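Local structure of tryptophan halogenase (2PYX) at residues I21-L26 with L189-I194; Q200-Q205 with K211-Q216; S249-D254 with Q403-L408; L408-V413 with Q466-G471. The protein is probably an FAD-dependent monooxygenase of the tryptophan halogenase family, whose members halogenate tryptophan. All coordinates share one frame; numbering follows the deposited sequence.

Contact 1: I21-L26 with L189-I194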
loop_
_atom_site.group_PDB
_atom_site.type_symbol
_atom_site.label_atom_id
_atom_site.label_comp_id
_atom_site.label_asym_id
_atom_site.label_seq_id
_atom_site.Cartn_x
_atom_site.Cartn_y
_atom_site.Cartn_z
ATOM N N ILE A 21 9.638 -9.368 -5.159
ATOM C CA ILE A 21 8.265 -9.875 -5.050
ATOM C C ILE A 21 7.822 -10.450 -6.394
ATOM O O ILE A 21 7.162 -11.495 -6.457
ATOM C CB ILE A 21 7.296 -8.794 -4.549
ATOM C CG1 ILE A 21 7.520 -8.567 -3.046
ATOM C CG2 ILE A 21 5.822 -9.173 -4.828
ATOM C CD1 ILE A 21 6.820 -7.323 -2.501
ATOM N N THR A 22 8.184 -9.758 -7.476
ATOM C CA THR A 22 7.845 -10.246 -8.807
ATOM C C THR A 22 8.472 -11.621 -9.043
ATOM O O THR A 22 7.835 -12.541 -9.515
ATOM C CB THR A 22 8.268 -9.246 -9.909
ATOM O OG1 THR A 22 7.623 -7.983 -9.665
ATOM C CG2 THR A 22 7.895 -9.755 -11.287
ATOM N N ALA A 23 9.774 -11.738 -8.790
ATOM C CA ALA A 23 10.465 -13.007 -9.003
ATOM C C ALA A 23 9.806 -14.138 -8.232
ATOM O O ALA A 23 9.564 -15.220 -8.758
ATOM C CB ALA A 23 11.918 -12.870 -8.590
ATOM N N GLY A 24 9.492 -13.878 -6.966
ATOM C CA GLY A 24 8.919 -14.905 -6.108
ATOM C C GLY A 24 7.541 -15.345 -6.526
ATOM O O GLY A 24 7.212 -16.540 -6.556
ATOM N N LEU A 25 6.697 -14.361 -6.849
ATOM C CA LEU A 25 5.333 -14.683 -7.270
ATOM C C LEU A 25 5.324 -15.458 -8.608
ATOM O O LEU A 25 4.578 -16.401 -8.776
ATOM C CB LEU A 25 4.450 -13.446 -7.323
ATOM C CG LEU A 25 4.072 -12.883 -5.954
ATOM C CD1 LEU A 25 3.351 -11.554 -6.184
ATOM C CD2 LEU A 25 3.214 -13.846 -5.153
ATOM N N LEU A 26 6.161 -15.042 -9.553
ATOM C CA LEU A 26 6.255 -15.764 -10.817
ATOM C C LEU A 26 6.751 -17.207 -10.612
ATOM O O LEU A 26 6.159 -18.134 -11.143
ATOM C CB LEU A 26 7.219 -15.062 -11.788
ATOM C CG LEU A 26 6.662 -13.785 -12.412
ATOM C CD1 LEU A 26 7.774 -13.093 -13.200
ATOM C CD2 LEU A 26 5.470 -14.043 -13.309
ATOM N N LEU A 189 13.725 -20.927 -4.814
ATOM C CA LEU A 189 12.845 -20.810 -5.988
ATOM C C LEU A 189 13.571 -20.751 -7.321
ATOM O O LEU A 189 12.945 -20.555 -8.343
ATOM C CB LEU A 189 11.912 -19.595 -5.848
ATOM C CG LEU A 189 11.008 -19.545 -4.621
ATOM C CD1 LEU A 189 10.127 -18.321 -4.711
ATOM C CD2 LEU A 189 10.179 -20.788 -4.499
ATOM N N GLY A 190 14.884 -20.986 -7.349
ATOM C CA GLY A 190 15.605 -21.127 -8.613
ATOM C C GLY A 190 15.807 -19.893 -9.483
ATOM O O GLY A 190 16.123 -20.017 -10.684
ATOM N N VAL A 191 15.642 -18.714 -8.885
ATOM C CA VAL A 191 15.863 -17.460 -9.591
ATOM C C VAL A 191 17.373 -17.202 -9.736
ATOM O O VAL A 191 18.141 -17.341 -8.767
ATOM C CB VAL A 191 15.144 -16.309 -8.879
ATOM C CG1 VAL A 191 15.421 -14.975 -9.560
ATOM C CG2 VAL A 191 13.639 -16.614 -8.892
ATOM N N THR A 192 17.786 -16.871 -10.952
ATOM C CA THR A 192 19.180 -16.496 -11.230
ATOM C C THR A 192 19.380 -15.026 -10.926
ATOM O O THR A 192 18.600 -14.182 -11.374
ATOM C CB THR A 192 19.537 -16.792 -12.660
ATOM O OG1 THR A 192 19.390 -18.205 -12.905
ATOM C CG2 THR A 192 20.984 -16.352 -12.960
ATOM N N HIS A 193 20.423 -14.716 -10.151
ATOM C CA HIS A 193 20.704 -13.364 -9.691
ATOM C C HIS A 193 21.996 -12.889 -10.362
ATOM O O HIS A 193 23.036 -13.556 -10.267
ATOM C CB HIS A 193 20.860 -13.407 -8.178
ATOM C CG HIS A 193 20.942 -12.076 -7.506
ATOM N ND1 HIS A 193 21.311 -11.931 -6.186
ATOM C CD2 HIS A 193 20.648 -10.832 -7.955
ATOM C CE1 HIS A 193 21.242 -10.656 -5.853
ATOM N NE2 HIS A 193 20.866 -9.962 -6.917
ATOM N N ILE A 194 21.935 -11.748 -11.028
ATOM C CA ILE A 194 23.138 -11.129 -11.628
ATOM C C ILE A 194 23.271 -9.767 -11.008
ATOM O O ILE A 194 22.311 -8.992 -11.002
ATOM C CB ILE A 194 23.037 -10.980 -13.148
ATOM C CG1 ILE A 194 22.921 -12.339 -13.813
ATOM C CG2 ILE A 194 24.253 -10.201 -13.690
ATOM C CD1 ILE A 194 22.622 -12.253 -15.293
#

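Contact 2: Q200-Q205 with K211-Q216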
loop_
_atom_site.group_PDB
_atom_site.type_symbol
_atom_site.label_atom_id
_atom_site.label_comp_id
_atom_site.label_asym_id
_atom_site.label_seq_id
_atom_site.Cartn_x
_atom_site.Cartn_y
_atom_site.Cartn_z
ATOM N N GLN A 200 23.491 -1.673 -22.697
ATOM C CA GLN A 200 22.613 -1.441 -23.845
ATOM C C GLN A 200 21.353 -2.245 -23.717
ATOM O O GLN A 200 21.381 -3.361 -23.197
ATOM C CB GLN A 200 23.243 -1.883 -25.156
ATOM C CG GLN A 200 24.482 -1.148 -25.549
ATOM C CD GLN A 200 25.093 -1.751 -26.773
ATOM O OE1 GLN A 200 26.145 -2.413 -26.695
ATOM N NE2 GLN A 200 24.451 -1.565 -27.908
ATOM N N ILE A 201 20.269 -1.694 -24.251
ATOM C CA ILE A 201 19.011 -2.388 -24.413
ATOM C C ILE A 201 18.798 -2.528 -25.916
ATOM O O ILE A 201 18.721 -1.516 -26.644
ATOM C CB ILE A 201 17.834 -1.568 -23.804
ATOM C CG1 ILE A 201 18.195 -1.132 -22.383
ATOM C CG2 ILE A 201 16.514 -2.337 -23.899
ATOM C CD1 ILE A 201 17.271 -0.074 -21.804
ATOM N N ILE A 202 18.692 -3.766 -26.382
ATOM C CA ILE A 202 18.610 -4.069 -27.812
ATOM C C ILE A 202 17.211 -4.510 -28.196
ATOM O O ILE A 202 16.649 -5.432 -27.571
ATOM C CB ILE A 202 19.572 -5.231 -28.184
ATOM C CG1 ILE A 202 20.954 -4.988 -27.601
ATOM C CG2 ILE A 202 19.607 -5.465 -29.686
ATOM C CD1 ILE A 202 21.558 -3.737 -28.021
ATOM N N ASN A 203 16.660 -3.896 -29.237
ATOM C CA ASN A 203 15.367 -4.275 -29.730
ATOM C C ASN A 203 15.469 -5.219 -30.887
ATOM O O ASN A 203 16.481 -5.241 -31.590
ATOM C CB ASN A 203 14.599 -3.031 -30.177
ATOM C CG ASN A 203 14.145 -2.162 -28.997
ATOM O OD1 ASN A 203 14.236 -2.556 -27.823
ATOM N ND2 ASN A 203 13.656 -0.963 -29.315
ATOM N N ASN A 204 14.413 -5.996 -31.092
ATOM C CA ASN A 204 14.250 -6.715 -32.348
ATOM C C ASN A 204 13.598 -5.802 -33.401
ATOM O O ASN A 204 13.313 -4.618 -33.154
ATOM C CB ASN A 204 13.476 -8.013 -32.150
ATOM C CG ASN A 204 11.997 -7.808 -31.832
ATOM O OD1 ASN A 204 11.432 -6.723 -31.971
ATOM N ND2 ASN A 204 11.362 -8.886 -31.414
ATOM N N GLN A 205 13.375 -6.356 -34.588
ATOM C CA GLN A 205 12.841 -5.576 -35.714
ATOM C C GLN A 205 11.446 -4.983 -35.487
ATOM O O GLN A 205 11.074 -4.008 -36.149
ATOM C CB GLN A 205 12.837 -6.418 -37.008
ATOM C CG GLN A 205 11.989 -7.704 -36.944
ATOM N N LYS A 211 17.243 -8.258 -25.959
ATOM C CA LYS A 211 18.313 -8.631 -25.082
ATOM C C LYS A 211 18.935 -7.420 -24.443
ATOM O O LYS A 211 18.741 -6.284 -24.896
ATOM C CB LYS A 211 19.367 -9.486 -25.816
ATOM C CG LYS A 211 20.125 -8.746 -26.878
ATOM C CD LYS A 211 20.994 -9.703 -27.674
ATOM C CE LYS A 211 21.692 -9.012 -28.838
ATOM N NZ LYS A 211 22.371 -10.047 -29.704
ATOM N N LEU A 212 19.628 -7.666 -23.338
ATOM C CA LEU A 212 20.367 -6.648 -22.635
ATOM C C LEU A 212 21.833 -6.983 -22.731
ATOM O O LEU A 212 22.206 -8.134 -22.603
ATOM C CB LEU A 212 19.969 -6.578 -21.169
ATOM C CG LEU A 212 18.480 -6.414 -20.928
ATOM C CD1 LEU A 212 18.249 -6.393 -19.430
ATOM C CD2 LEU A 212 17.958 -5.130 -21.561
ATOM N N ILE A 213 22.653 -5.967 -22.993
ATOM C CA ILE A 213 24.079 -6.164 -22.973
ATOM C C ILE A 213 24.548 -5.580 -21.662
ATOM O O ILE A 213 24.373 -4.381 -21.401
ATOM C CB ILE A 213 24.786 -5.538 -24.190
ATOM C CG1 ILE A 213 24.032 -5.878 -25.471
ATOM C CG2 ILE A 213 26.169 -6.092 -24.234
ATOM C CD1 ILE A 213 24.772 -5.571 -26.740
ATOM N N THR A 214 25.037 -6.460 -20.795
ATOM C CA THR A 214 25.505 -6.076 -19.479
ATOM C C THR A 214 26.940 -5.598 -19.555
ATOM O O THR A 214 27.627 -5.821 -20.562
ATOM C CB THR A 214 25.386 -7.199 -18.403
ATOM O OG1 THR A 214 26.278 -8.291 -18.686
ATOM C CG2 THR A 214 23.928 -7.705 -18.323
ATOM N N LYS A 215 27.367 -4.910 -18.502
ATOM C CA LYS A 215 28.721 -4.361 -18.469
ATOM C C LYS A 215 29.792 -5.463 -18.352
ATOM O O LYS A 215 30.852 -5.366 -18.995
ATOM C CB LYS A 215 28.844 -3.359 -17.330
ATOM C CG LYS A 215 30.159 -2.613 -17.327
ATOM C CD LYS A 215 30.084 -1.361 -16.492
ATOM C CE LYS A 215 31.364 -0.557 -16.656
ATOM N NZ LYS A 215 31.351 0.710 -15.856
ATOM N N GLN A 216 29.523 -6.513 -17.575
ATOM C CA GLN A 216 30.475 -7.611 -17.399
ATOM C C GLN A 216 29.930 -9.045 -17.346
ATOM O O GLN A 216 30.659 -9.968 -16.975
ATOM C CB GLN A 216 31.311 -7.354 -16.142
ATOM C CG GLN A 216 30.584 -7.444 -14.834
ATOM C CD GLN A 216 31.485 -7.082 -13.658
ATOM O OE1 GLN A 216 31.286 -7.563 -12.531
ATOM N NE2 GLN A 216 32.478 -6.228 -13.912
#

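Contact 3: S249-D254 with Q403-L408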
loop_
_atom_site.group_PDB
_atom_site.type_symbol
_atom_site.label_atom_id
_atom_site.label_comp_id
_atom_site.label_asym_id
_atom_site.label_seq_id
_atom_site.Cartn_x
_atom_site.Cartn_y
_atom_site.Cartn_z
ATOM N N SER A 249 -1.340 18.251 -9.747
ATOM C CA SER A 249 -2.402 19.269 -9.745
ATOM C C SER A 249 -3.630 18.837 -8.922
ATOM O O SER A 249 -4.518 19.638 -8.608
ATOM C CB SER A 249 -2.808 19.670 -11.167
ATOM O OG SER A 249 -3.533 18.652 -11.768
ATOM N N VAL A 250 -3.653 17.547 -8.570
ATOM C CA VAL A 250 -4.651 16.985 -7.683
ATOM C C VAL A 250 -4.157 16.917 -6.235
ATOM O O VAL A 250 -4.843 17.339 -5.323
ATOM C CB VAL A 250 -5.064 15.555 -8.152
ATOM C CG1 VAL A 250 -6.076 14.895 -7.202
ATOM C CG2 VAL A 250 -5.637 15.604 -9.534
ATOM N N LEU A 251 -2.982 16.331 -6.010
ATOM C CA LEU A 251 -2.512 16.051 -4.646
ATOM C C LEU A 251 -1.584 17.113 -4.065
ATOM O O LEU A 251 -1.443 17.158 -2.857
ATOM C CB LEU A 251 -1.793 14.716 -4.606
ATOM C CG LEU A 251 -2.652 13.506 -4.967
ATOM C CD1 LEU A 251 -1.813 12.244 -4.960
ATOM C CD2 LEU A 251 -3.851 13.367 -4.069
ATOM N N PHE A 252 -0.936 17.901 -4.921
ATOM C CA PHE A 252 -0.035 19.014 -4.545
ATOM C C PHE A 252 1.311 18.565 -3.997
ATOM O O PHE A 252 2.328 19.182 -4.326
ATOM C CB PHE A 252 -0.648 19.988 -3.538
ATOM C CG PHE A 252 -1.983 20.556 -3.891
ATOM C CD1 PHE A 252 -2.465 20.594 -5.201
ATOM C CD2 PHE A 252 -2.761 21.115 -2.889
ATOM C CE1 PHE A 252 -3.724 21.141 -5.451
ATOM C CE2 PHE A 252 -3.965 21.655 -3.155
ATOM C CZ PHE A 252 -4.451 21.683 -4.417
ATOM N N ASN A 253 1.310 17.549 -3.147
ATOM C CA ASN A 253 2.530 17.157 -2.425
ATOM C C ASN A 253 3.579 16.658 -3.370
ATOM O O ASN A 253 3.345 15.726 -4.134
ATOM C CB ASN A 253 2.199 16.126 -1.369
ATOM C CG ASN A 253 1.152 16.616 -0.455
ATOM O OD1 ASN A 253 1.278 17.735 0.111
ATOM N ND2 ASN A 253 0.153 15.810 -0.228
ATOM N N ASP A 254 4.784 17.184 -3.219
ATOM C CA ASP A 254 5.912 16.817 -4.068
ATOM C C ASP A 254 7.224 16.778 -3.272
ATOM O O ASP A 254 8.301 16.785 -3.863
ATOM C CB ASP A 254 6.034 17.762 -5.275
ATOM C CG ASP A 254 6.242 19.233 -4.895
ATOM O OD1 ASP A 254 6.332 19.548 -3.684
ATOM O OD2 ASP A 254 6.314 20.053 -5.841
ATOM N N GLN A 403 -8.643 5.174 -9.205
ATOM C CA GLN A 403 -9.195 4.940 -7.887
ATOM C C GLN A 403 -8.257 5.421 -6.809
ATOM O O GLN A 403 -8.718 6.007 -5.810
ATOM C CB GLN A 403 -9.501 3.476 -7.663
ATOM C CG GLN A 403 -10.384 3.299 -6.459
ATOM C CD GLN A 403 -10.558 1.888 -5.990
ATOM O OE1 GLN A 403 -9.599 1.137 -5.813
ATOM N NE2 GLN A 403 -11.833 1.546 -5.676
ATOM N N ILE A 404 -6.952 5.195 -6.965
ATOM C CA ILE A 404 -5.983 5.618 -5.945
ATOM C C ILE A 404 -6.020 7.142 -5.858
ATOM O O ILE A 404 -6.098 7.720 -4.783
ATOM C CB ILE A 404 -4.573 5.120 -6.313
ATOM C CG1 ILE A 404 -4.450 3.624 -6.065
ATOM C CG2 ILE A 404 -3.534 5.906 -5.540
ATOM C CD1 ILE A 404 -3.328 2.988 -6.780
ATOM N N ILE A 405 -5.962 7.832 -6.991
ATOM C CA ILE A 405 -5.910 9.280 -6.962
ATOM C C ILE A 405 -7.189 9.839 -6.310
ATOM O O ILE A 405 -7.168 10.741 -5.448
ATOM C CB ILE A 405 -5.651 9.891 -8.336
ATOM C CG1 ILE A 405 -4.298 9.442 -8.894
ATOM C CG2 ILE A 405 -5.720 11.439 -8.252
ATOM C CD1 ILE A 405 -3.137 9.757 -7.994
ATOM N N ASP A 406 -8.322 9.276 -6.698
ATOM C CA ASP A 406 -9.584 9.771 -6.191
ATOM C C ASP A 406 -9.715 9.477 -4.696
ATOM O O ASP A 406 -10.197 10.312 -3.922
ATOM C CB ASP A 406 -10.770 9.106 -6.919
ATOM C CG ASP A 406 -10.974 9.636 -8.315
ATOM O OD1 ASP A 406 -10.251 10.560 -8.769
ATOM O OD2 ASP A 406 -11.922 9.095 -8.982
ATOM N N PHE A 407 -9.314 8.279 -4.288
ATOM C CA PHE A 407 -9.433 7.889 -2.881
ATOM C C PHE A 407 -8.531 8.769 -2.010
ATOM O O PHE A 407 -8.945 9.255 -0.953
ATOM C CB PHE A 407 -9.133 6.396 -2.669
ATOM C CG PHE A 407 -9.327 5.943 -1.241
ATOM C CD1 PHE A 407 -10.487 6.241 -0.553
ATOM C CD2 PHE A 407 -8.333 5.242 -0.582
ATOM C CE1 PHE A 407 -10.668 5.811 0.774
ATOM C CE2 PHE A 407 -8.512 4.799 0.722
ATOM C CZ PHE A 407 -9.676 5.092 1.394
ATOM N N LEU A 408 -7.284 8.957 -2.437
ATOM C CA LEU A 408 -6.380 9.843 -1.685
ATOM C C LEU A 408 -6.922 11.248 -1.637
ATOM O O LEU A 408 -6.995 11.860 -0.587
ATOM C CB LEU A 408 -4.992 9.827 -2.289
ATOM C CG LEU A 408 -4.085 8.704 -1.781
ATOM C CD1 LEU A 408 -4.674 7.302 -1.900
ATOM C CD2 LEU A 408 -2.712 8.784 -2.448
#

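Contact 4: L408-V413 with Q466-G471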
loop_
_atom_site.group_PDB
_atom_site.type_symbol
_atom_site.label_atom_id
_atom_site.label_comp_id
_atom_site.label_asym_id
_atom_site.label_seq_id
_atom_site.Cartn_x
_atom_site.Cartn_y
_atom_site.Cartn_z
ATOM N N LEU A 408 -7.284 8.957 -2.437
ATOM C CA LEU A 408 -6.380 9.843 -1.685
ATOM C C LEU A 408 -6.922 11.248 -1.637
ATOM O O LEU A 408 -6.995 11.860 -0.587
ATOM C CB LEU A 408 -4.992 9.827 -2.289
ATOM C CG LEU A 408 -4.085 8.704 -1.781
ATOM C CD1 LEU A 408 -4.674 7.302 -1.900
ATOM C CD2 LEU A 408 -2.712 8.784 -2.448
ATOM N N LYS A 409 -7.350 11.771 -2.787
ATOM C CA LYS A 409 -7.872 13.146 -2.828
ATOM C C LYS A 409 -9.077 13.326 -1.905
ATOM O O LYS A 409 -9.242 14.391 -1.283
ATOM C CB LYS A 409 -8.237 13.519 -4.254
ATOM C CG LYS A 409 -8.786 14.945 -4.420
ATOM C CD LYS A 409 -7.744 16.026 -3.957
ATOM C CE LYS A 409 -8.263 17.417 -4.270
ATOM N NZ LYS A 409 -7.184 18.488 -4.267
ATOM N N LEU A 410 -9.938 12.308 -1.817
ATOM C CA LEU A 410 -11.093 12.340 -0.905
ATOM C C LEU A 410 -10.691 12.756 0.511
ATOM O O LEU A 410 -11.435 13.434 1.187
ATOM C CB LEU A 410 -11.750 10.938 -0.841
ATOM C CG LEU A 410 -13.014 10.817 0.040
ATOM C CD1 LEU A 410 -14.137 11.664 -0.444
ATOM C CD2 LEU A 410 -13.492 9.345 0.121
ATOM N N HIS A 411 -9.538 12.261 0.984
ATOM C CA HIS A 411 -9.077 12.524 2.344
ATOM C C HIS A 411 -8.925 14.021 2.559
ATOM O O HIS A 411 -9.144 14.510 3.689
ATOM C CB HIS A 411 -7.744 11.856 2.648
ATOM C CG HIS A 411 -7.774 10.352 2.700
ATOM N ND1 HIS A 411 -8.110 9.575 1.603
ATOM C CD2 HIS A 411 -7.470 9.487 3.697
ATOM C CE1 HIS A 411 -7.981 8.295 1.933
ATOM N NE2 HIS A 411 -7.591 8.213 3.195
ATOM N N TYR A 412 -8.512 14.739 1.536
ATOM C CA TYR A 412 -8.313 16.192 1.626
ATOM C C TYR A 412 -9.586 16.969 1.398
ATOM O O TYR A 412 -9.845 17.985 2.041
ATOM C CB TYR A 412 -7.282 16.659 0.587
ATOM C CG TYR A 412 -5.907 16.100 0.777
ATOM C CD1 TYR A 412 -5.017 16.710 1.647
ATOM C CD2 TYR A 412 -5.451 14.960 0.109
ATOM C CE1 TYR A 412 -3.773 16.203 1.827
ATOM C CE2 TYR A 412 -4.170 14.478 0.282
ATOM C CZ TYR A 412 -3.333 15.100 1.156
ATOM O OH TYR A 412 -2.049 14.612 1.340
ATOM N N VAL A 413 -10.358 16.558 0.410
ATOM C CA VAL A 413 -11.461 17.418 -0.088
ATOM C C VAL A 413 -12.550 17.651 0.930
ATOM O O VAL A 413 -13.221 18.686 0.909
ATOM C CB VAL A 413 -12.176 16.837 -1.319
ATOM C CG1 VAL A 413 -13.426 17.725 -1.711
ATOM C CG2 VAL A 413 -11.274 16.762 -2.457
ATOM N N GLN A 466 -16.397 4.441 2.551
ATOM C CA GLN A 466 -17.278 4.718 3.684
ATOM C C GLN A 466 -16.492 5.109 4.927
ATOM O O GLN A 466 -16.842 6.056 5.630
ATOM C CB GLN A 466 -18.121 3.474 3.997
ATOM C CG GLN A 466 -19.043 3.065 2.842
ATOM C CD GLN A 466 -19.723 1.724 3.060
ATOM O OE1 GLN A 466 -19.311 0.931 3.927
ATOM N NE2 GLN A 466 -20.804 1.483 2.299
ATOM N N TYR A 467 -15.423 4.383 5.206
ATOM C CA TYR A 467 -14.656 4.655 6.426
ATOM C C TYR A 467 -14.071 6.064 6.402
ATOM O O TYR A 467 -14.046 6.744 7.421
ATOM C CB TYR A 467 -13.525 3.669 6.609
ATOM C CG TYR A 467 -13.923 2.331 7.119
ATOM C CD1 TYR A 467 -14.622 2.195 8.332
ATOM C CD2 TYR A 467 -13.534 1.181 6.460
ATOM C CE1 TYR A 467 -14.943 0.903 8.837
ATOM C CE2 TYR A 467 -13.845 -0.118 6.996
ATOM C CZ TYR A 467 -14.560 -0.226 8.167
ATOM O OH TYR A 467 -14.843 -1.498 8.678
ATOM N N VAL A 468 -13.545 6.489 5.252
ATOM C CA VAL A 468 -12.984 7.831 5.140
ATOM C C VAL A 468 -14.093 8.876 5.128
ATOM O O VAL A 468 -14.043 9.856 5.892
ATOM C CB VAL A 468 -12.036 7.961 3.925
ATOM C CG1 VAL A 468 -11.610 9.435 3.717
ATOM C CG2 VAL A 468 -10.802 7.099 4.143
ATOM N N LEU A 469 -15.095 8.709 4.274
ATOM C CA LEU A 469 -16.151 9.702 4.142
ATOM C C LEU A 469 -16.795 9.988 5.497
ATOM O O LEU A 469 -16.970 11.140 5.886
ATOM C CB LEU A 469 -17.196 9.214 3.136
ATOM C CG LEU A 469 -18.210 10.202 2.595
ATOM C CD1 LEU A 469 -17.565 11.276 1.743
ATOM C CD2 LEU A 469 -19.261 9.510 1.753
ATOM N N TYR A 470 -17.196 8.930 6.189
ATOM C CA TYR A 470 -17.910 9.080 7.453
ATOM C C TYR A 470 -16.977 9.219 8.637
ATOM O O TYR A 470 -17.366 9.788 9.668
ATOM C CB TYR A 470 -18.940 7.979 7.629
ATOM C CG TYR A 470 -19.960 8.040 6.504
ATOM C CD1 TYR A 470 -20.704 9.201 6.233
ATOM C CD2 TYR A 470 -20.091 6.981 5.612
ATOM C CE1 TYR A 470 -21.551 9.298 5.159
ATOM C CE2 TYR A 470 -20.979 7.075 4.527
ATOM C CZ TYR A 470 -21.700 8.206 4.293
ATOM O OH TYR A 470 -22.542 8.306 3.212
ATOM N N GLY A 471 -15.743 8.744 8.529
ATOM C CA GLY A 471 -14.733 9.106 9.506
ATOM C C GLY A 471 -14.588 10.610 9.630
ATOM O O GLY A 471 -14.369 11.140 10.746
#

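Contact 1: I21-L26 with L189-I194
Ala23 and Val191 meet on the flank of a Rossmann-type FAD-binding fold. Helix 16-31 follows strand 9-13 and a glycine-rich turn of the pattern Gly14, Gly16, Gly19, with Gly15 to Ala18 predicted to bind FAD. Strand 192-195 is an outermost strand of the parallel part of the same sheet. The tight part of the contact is small and made of four buried residues. Ala23 turns its CB toward Val191, and Ala23 CB lies 4.1 Å from Val191 CG2. Val191 sets CG1 anti to its backbone N (chi1 177°), which leaves CG2 as the branch that meets the helix. Leu189 comes from the loop before the strand, and its CD1 rests directly on the Gly24 backbone. The two CA atoms, Gly24 and Leu189, are 7.1 Å apart. The other side is looser. Gly190 turns at positive phi and is exposed, as is Thr192. The strand then leaves the helix and pairs with strand 44-49, while His193 bonds through NE2 to Glu49 and meets Trp20 edge-to-face. Leu189 CD1 ends equally near two atoms of one residue, 3.9 Å from both Gly24 CA and Gly24 O.

Contact 2: Q200-Q205 with K211-Q216
Ile213 pairs with Gln200 in a beta hairpin formed by strands 198-203 and 209-214. The strands run antiparallel, 155° between their directions. Gln200 and Ile213 are a hydrogen-bonded pair: Gln200 N gives to Ile213 O at 3.1 Å, and Ile213 N gives back to Gln200 O at 2.9 Å. Ile202 and Lys211 are the next such pair. Ile202 N reaches Lys211 O at 2.9 Å, while the return bond from Lys211 N is weak. The side chain of Ile213 can be followed outward. Its CB lies 4.1 Å from Gln200 CB. CG1 stands opposite the carbonyl carbon (chi1 -46°), 3.8 Å from Ile202 CG1 and a little farther from Gln200 CB. The chain runs on extended (chi2 -168°), which brings CD1 to the amide of Gln200, 3.4 Å from OE1; CD1 also reaches Ile202 CD1. Lys211 adds its CG against Ile202 CB at 3.8 Å, and its NZ forms a salt bridge with Glu219 of the next strand. On the other face Leu212 CD2 rests on Ile201 CG2, 3.9 Å away. Leu212 also touches Val198, predicted to bind FAD, and Ile11 and Val13 of strand 9-13. The chemistry implies two unlike faces: Leu212 packs inward on the sheet of the probable FAD-binding fold, while the face of Gln200, Ile202, Lys211 and Ile213 mixes aliphatic carbons with polar ends near the surface.

Contact 3: S249-D254 with Q403-L408
The end of the short helix 248-251 comes up to the long helix 383-413, with CA atoms 7.8 Å apart at Val250 and Ile405 and 7.9 Å apart at Leu251 and Leu408. Phe252 then leaves the helical conformation with positive phi, and the chain turns away. Val250 makes the closest approach. Its CG1 lies 3.6 Å from Ile405 CG2, and the two side chains cross at a slant. A chi1 of 177° swings CG1 of Val250 out to the long helix and leaves CG2 beside the backbone N. Ile405 offers both of its branches. CG2 takes Val250, while CD1, at the end of the other branch, lies 4.1 Å from Leu251 CD1. Ile405 chi2, -57°, bends CD1 back from an extended course. Leu251 thus straddles one turn of the long helix: CD1 goes to Ile405, and CD2 meets Leu408 CB at 4.1 Å. All four residues are buried, and the meeting is wholly apolar. Within the tryptophan halogenase fold, this joins helix 383-413 to the chain leading into strand 255-262 of the large mixed sheet. Leu408 also packs on Ile357, and its side chain lies about 4 Å from that of Glu361, a predicted tryptophan-binding residue. At the border of the apolar patch, Val250 O accepts from Lys409 NZ, one residue beyond Leu408.

Contact 4: L408-V413 with Q466-G471
His411 and Leu410 face Val468 and Leu469 where two helix ends run side by side. The axes of the two short segments approach to 9.8 Å and are nearly parallel, 8° between their directions. Along helix 462-471, Gln466 comes first and turns away from the contact, and Tyr467 follows. Val468 carries most of the contact. Its chi1 of 172° directs CG1 over the face of the His411 ring, 4.0 Å from the centroid and 5° off the normal, a CH-pi contact. CG1 also meets Leu410 CD2 at 4.1 Å. Val468 CG2 lies over the same side of the ring, displaced past the rim, 3.5 Å from His411 NE2. That ring is held at both nitrogens: ND1 bonds to Phe407 O one turn back, and NE2 bonds to Glu361, a predicted tryptophan-binding residue. These bonds probably fix the ring's rotation. Val468 thus packs on a residue that would sit in the second shell of the predicted site. Leu469 then brings CD1 to Leu410 CD1, also at 4.1 Å, with the two side chains at about a right angle. Other elements close in around the pair. Helix 434-443 covers the leucines through Leu440 and Trp443, strand 108-112 lays Tyr109 against His411 and Val468, and helix 137-141 packs on Gln466, Tyr467 and Tyr470.

In the fold
The contacts fall into two groups and follow one another along the chain, contact 1 first and contact 4 last. Contacts 1 and 2 have centres about 21 Å apart and lie in the region predicted to bind FAD. Strands 192-195 and 198-203 are consecutive, so the chain passes from the edge of the Rossmann-type sheet straight into the hairpin. Contacts 3 and 4 have centres only about 12 Å apart. They share helix 383-413 and Leu408, close to Glu361 of the predicted tryptophan site. The centres of contacts 1 and 4 are about 38 Å apart, on opposite sides of the chain's centre. The two groups lie near the predicted cofactor and substrate regions respectively.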